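Local coordinates for protein similar to N-acetyltransferase (Staphylococcus aureus subsp. aureus, PDB 4MBU) that probably transfers an acetyl group from acetyl-coenzyme A to an amine, as a Gcn5-related (GNAT) N-acetyltransferase, at residues G66-G71 and Q104-E109; Q80-H85 and T117-I122. All coordinates share one frame; numbering follows the deposited sequence.

Contact 1: G66-G71 and Q104-E109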
# COMPACT_ATOMS: atom_id res chain seq x y z
N GLY A 66 6.59 20.71 -17.95
CA GLY A 66 6.98 19.80 -16.88
C GLY A 66 8.47 19.60 -16.80
O GLY A 66 9.17 19.88 -17.78
N PHE A 67 8.96 19.12 -15.66
CA PHE A 67 10.38 18.78 -15.55
C PHE A 67 10.60 17.59 -14.63
O PHE A 67 9.70 17.20 -13.89
CB PHE A 67 11.24 19.98 -15.15
CG PHE A 67 11.23 20.30 -13.68
CD1 PHE A 67 10.21 21.08 -13.13
CD2 PHE A 67 12.25 19.84 -12.86
CE1 PHE A 67 10.21 21.38 -11.76
CE2 PHE A 67 12.26 20.15 -11.49
CZ PHE A 67 11.24 20.91 -10.95
N ALA A 68 11.79 16.98 -14.72
CA ALA A 68 12.09 15.75 -14.00
C ALA A 68 13.58 15.54 -13.85
O ALA A 68 14.36 15.90 -14.73
CB ALA A 68 11.48 14.56 -14.71
N THR A 69 13.97 14.94 -12.73
CA THR A 69 15.39 14.72 -12.51
C THR A 69 15.62 13.51 -11.62
O THR A 69 14.69 12.99 -11.00
CB THR A 69 16.05 15.99 -11.90
OG1 THR A 69 17.47 15.80 -11.81
CG2 THR A 69 15.50 16.28 -10.50
N PHE A 70 16.86 13.02 -11.58
CA PHE A 70 17.22 12.08 -10.52
C PHE A 70 18.56 12.41 -9.88
O PHE A 70 19.33 13.21 -10.41
CB PHE A 70 17.09 10.60 -10.95
CG PHE A 70 18.09 10.13 -12.00
CD1 PHE A 70 17.64 9.62 -13.21
CD2 PHE A 70 19.46 10.15 -11.76
CE1 PHE A 70 18.54 9.15 -14.16
CE2 PHE A 70 20.36 9.70 -12.72
CZ PHE A 70 19.90 9.20 -13.92
N GLY A 71 18.81 11.82 -8.71
CA GLY A 71 20.05 12.06 -7.99
C GLY A 71 20.20 11.06 -6.87
O GLY A 71 19.60 9.99 -6.90
N GLN A 104 9.29 7.79 -18.23
CA GLN A 104 9.86 6.91 -19.26
C GLN A 104 11.29 7.36 -19.60
O GLN A 104 12.23 6.54 -19.63
CB GLN A 104 8.97 6.95 -20.50
CG GLN A 104 9.43 6.10 -21.65
CD GLN A 104 8.49 6.20 -22.84
OE1 GLN A 104 7.88 7.25 -23.07
NE2 GLN A 104 8.38 5.12 -23.60
N ARG A 105 11.45 8.66 -19.82
CA ARG A 105 12.77 9.19 -20.16
C ARG A 105 13.79 9.02 -19.01
O ARG A 105 14.95 8.64 -19.24
CB ARG A 105 12.65 10.66 -20.59
CG ARG A 105 13.96 11.30 -21.04
CD ARG A 105 14.50 10.66 -22.32
NE ARG A 105 15.78 11.25 -22.71
CZ ARG A 105 16.96 10.84 -22.26
NH1 ARG A 105 17.04 9.83 -21.40
NH2 ARG A 105 18.08 11.45 -22.67
N LEU A 106 13.34 9.27 -17.79
CA LEU A 106 14.16 9.04 -16.60
C LEU A 106 14.64 7.60 -16.53
O LEU A 106 15.82 7.35 -16.29
CB LEU A 106 13.39 9.35 -15.31
CG LEU A 106 13.12 10.82 -14.98
CD1 LEU A 106 12.20 10.93 -13.74
CD2 LEU A 106 14.43 11.57 -14.77
N ILE A 107 13.73 6.66 -16.75
CA ILE A 107 14.08 5.24 -16.70
C ILE A 107 15.11 4.90 -17.77
O ILE A 107 16.10 4.23 -17.48
CB ILE A 107 12.84 4.32 -16.82
CG1 ILE A 107 11.92 4.49 -15.62
CG2 ILE A 107 13.27 2.85 -16.89
CD1 ILE A 107 10.67 3.64 -15.70
N VAL A 108 14.90 5.35 -19.01
CA VAL A 108 15.90 5.05 -20.04
C VAL A 108 17.28 5.62 -19.67
O VAL A 108 18.31 4.96 -19.87
CB VAL A 108 15.47 5.46 -21.51
CG1 VAL A 108 14.03 5.03 -21.81
CG2 VAL A 108 15.65 6.94 -21.76
N GLU A 109 17.30 6.83 -19.11
CA GLU A 109 18.58 7.42 -18.71
C GLU A 109 19.23 6.63 -17.57
O GLU A 109 20.44 6.40 -17.56
CB GLU A 109 18.39 8.88 -18.30
CG GLU A 109 19.68 9.66 -18.16
CD GLU A 109 20.31 10.00 -19.51
OE1 GLU A 109 19.73 9.65 -20.56
OE2 GLU A 109 21.39 10.64 -19.51
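Ala68 opens the contact by setting its methyl group against Leu106 of the helix. Ala68 CB lies 3.8 Å from Leu106 CD1, and its neighbour Leu106 CG is slightly farther off. At Thr69 the side chain turns to the other side of the sheet, where OG1 hydrogen-bonds to Pro54 O and Lys48 NZ. The backbone of Thr69 still takes part. Leu106 CD2 rests on it, 3.9 Å from Thr69 C. In Leu106, CD1 thus meets Ala68, while CD2 meets the Thr69 backbone and the Phe70 ring. Phe70 returns to the helix side. Its CG sits between the backbone N and the carbonyl carbon (chi1 68°), which carries the ring toward the helix. The side chains of Phe70 and Leu106 run past each other in opposite directions, with Phe70 CD1 4.1 Å from Leu106 CD2. The same ring edge presents CE1 to Leu106 O at 3.9 Å and to Glu109 CB at 4.2 Å. Both partners lie near the ring plane, so the helix meets the edge of Phe70.

The carboxylate of Glu109 leads away from the strand. Arg105 NH1 bonds to Glu109 OE1 at 2.8 Å, and Arg105 NH2 reaches the same oxygen at 3.2 Å, from the same face of the carboxylate. Phe56 and Ile87, from the strands to either side of 63-72, also touch Leu106. Helix 98-112 thus packs on one face of the GNAT sheet, its segment at 28° to the strand segment. No hydrogen bond joins the segments, so the fit of Leu106 and the Phe70 ring edge probably sets how the helix seats here.

Contact 2: Q80-H85 and T117-I122. With CD (cadmium ion), chain G.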
# COMPACT_ATOMS: atom_id res chain seq x y z
N GLN A 80 25.56 3.77 -4.14
CA GLN A 80 25.91 4.37 -5.42
C GLN A 80 25.10 3.85 -6.61
O GLN A 80 24.93 4.56 -7.59
CB GLN A 80 27.41 4.24 -5.71
CG GLN A 80 27.88 2.83 -5.92
CD GLN A 80 29.39 2.75 -6.07
OE1 GLN A 80 30.05 1.89 -5.46
NE2 GLN A 80 29.95 3.63 -6.89
N TYR A 81 24.59 2.63 -6.53
CA TYR A 81 23.77 2.15 -7.64
C TYR A 81 22.28 2.49 -7.49
O TYR A 81 21.45 2.08 -8.31
CB TYR A 81 23.99 0.66 -7.89
CG TYR A 81 25.43 0.34 -8.16
CD1 TYR A 81 26.05 0.77 -9.33
CD2 TYR A 81 26.18 -0.39 -7.25
CE1 TYR A 81 27.37 0.47 -9.58
CE2 TYR A 81 27.51 -0.69 -7.50
CZ TYR A 81 28.10 -0.26 -8.66
OH TYR A 81 29.42 -0.56 -8.92
N THR A 82 21.96 3.28 -6.47
CA THR A 82 20.57 3.66 -6.19
C THR A 82 20.40 5.15 -6.44
O THR A 82 21.21 5.96 -5.97
CB THR A 82 20.20 3.38 -4.73
OG1 THR A 82 20.39 1.99 -4.45
CG2 THR A 82 18.75 3.76 -4.44
N ILE A 83 19.35 5.50 -7.19
CA ILE A 83 19.01 6.91 -7.40
C ILE A 83 17.56 7.15 -7.02
O ILE A 83 16.74 6.24 -7.07
CB ILE A 83 19.22 7.32 -8.89
CG1 ILE A 83 18.78 6.18 -9.80
CG2 ILE A 83 20.69 7.69 -9.16
CD1 ILE A 83 18.70 6.57 -11.27
N GLU A 84 17.23 8.37 -6.64
CA GLU A 84 15.85 8.74 -6.39
C GLU A 84 15.47 9.80 -7.41
O GLU A 84 16.25 10.74 -7.66
CB GLU A 84 15.66 9.29 -4.98
CG GLU A 84 14.27 9.89 -4.74
CD GLU A 84 14.03 10.27 -3.29
OE1 GLU A 84 14.92 10.00 -2.44
OE2 GLU A 84 12.96 10.85 -2.99
N HIS A 85 14.28 9.66 -7.99
CA HIS A 85 13.84 10.64 -8.98
C HIS A 85 12.68 11.49 -8.49
O HIS A 85 12.00 11.14 -7.52
CB HIS A 85 13.43 9.97 -10.28
CG HIS A 85 12.17 9.17 -10.16
ND1 HIS A 85 12.13 7.93 -9.58
CD2 HIS A 85 10.90 9.45 -10.54
CE1 HIS A 85 10.89 7.47 -9.61
NE2 HIS A 85 10.13 8.37 -10.20
N THR A 117 18.80 0.50 -9.02
CA THR A 117 17.55 0.70 -8.29
C THR A 117 17.09 2.15 -8.36
O THR A 117 17.85 3.08 -7.99
CB THR A 117 17.71 0.26 -6.81
OG1 THR A 117 18.07 -1.13 -6.78
CG2 THR A 117 16.42 0.48 -6.03
N LEU A 118 15.86 2.35 -8.83
CA LEU A 118 15.27 3.68 -8.91
C LEU A 118 14.16 3.81 -7.86
O LEU A 118 13.23 3.00 -7.81
CB LEU A 118 14.73 3.95 -10.32
CG LEU A 118 14.08 5.31 -10.65
CD1 LEU A 118 15.06 6.42 -10.39
CD2 LEU A 118 13.63 5.35 -12.11
N VAL A 119 14.27 4.84 -7.02
CA VAL A 119 13.36 5.03 -5.88
C VAL A 119 12.53 6.32 -6.04
O VAL A 119 13.04 7.37 -6.46
CB VAL A 119 14.12 5.09 -4.53
CG1 VAL A 119 13.13 5.24 -3.37
CG2 VAL A 119 14.98 3.83 -4.32
N ALA A 120 11.24 6.21 -5.72
CA ALA A 120 10.33 7.34 -5.67
C ALA A 120 9.83 7.49 -4.24
O ALA A 120 9.33 6.52 -3.64
CB ALA A 120 9.14 7.11 -6.58
N GLY A 121 9.98 8.69 -3.69
CA GLY A 121 9.30 9.03 -2.45
C GLY A 121 8.00 9.70 -2.82
O GLY A 121 8.00 10.80 -3.34
N ILE A 122 6.87 9.05 -2.59
CA ILE A 122 5.59 9.62 -3.01
C ILE A 122 4.71 9.80 -1.79
O ILE A 122 4.55 8.86 -1.01
CB ILE A 122 4.87 8.67 -3.99
CG1 ILE A 122 5.77 8.30 -5.18
CG2 ILE A 122 3.58 9.29 -4.49
CD1 ILE A 122 5.13 7.25 -6.09
CD CD G . 9.29 12.53 -4.58
O HOH W 1 11.18 10.91 -4.90
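His85 and Leu118 meet at about a right angle. With chi1 at 69°, the imidazole of His85 swings across to the neighbouring strand. There His85 ND1 comes within 3.4 Å of Leu118 CD1, and His85 CE1 within 3.5 Å of Ala120 CB. Both methyl groups approach the ring obliquely. Its NE2 hydrogen-bonds to His133 NE2.

Ile83 shares the face of Leu118. The two side chains cross obliquely, with Ile83 CD1 3.7 Å from Leu118 CD1. Thr82, Glu84, Thr117 and Val119 occupy the other face. Thr82 and Thr117 lie side by side and point the same way. Their hydroxyls bond to Val147 O and Asn146 O of the second subunit. Thr82 CG2 packs on Val119 CG2.

The backbones pair in parallel. Ile83 bonds through N to Thr117 O and through O to Val119 N, the latter at 2.8 Å. Tyr81 O and His85 N extend the ladder to Thr117 N and Val119 O.

The extended side chain of Glu84 reaches out toward Gly121, and a water bridges the two, 2.6 Å from Glu84 OE2 and 2.8 Å from Gly121 N. This water also donates to His85 O. It binds a cadmium ion that Gly121 O meets at 2.5 Å. Arg74 of the second subunit forms a salt bridge with Glu84 OE2.

These strands belong to a beta-alpha-beta crossover. Helix 98-112 connects them and packs on the face of Ile83 and Leu118. Strand 153-163 flanks 117-123 on the side away from 82-89.

How the contacts relate
Both contacts are buried, but they build different layers of one fold. Contact 1 sets helix 98-112 on the sheet. Contact 2 joins two strands within it, and its Thr82, Glu84 and Thr117 reach the second subunit; no other chain touches contact 1. The chemistry differs to match: apolar side chains carry contact 1, whereas contact 2 adds to its apolar packing a ladder of backbone hydrogen bonds, a bridging water and a cadmium ion. They meet because strands 63-72 and 82-89 are neighbours. Gly71 O lies 2.9 Å from Glu84 N, probably a hydrogen bond. The helix of contact 1 is also the connection between the strands of contact 2, and its Leu106 touches His85.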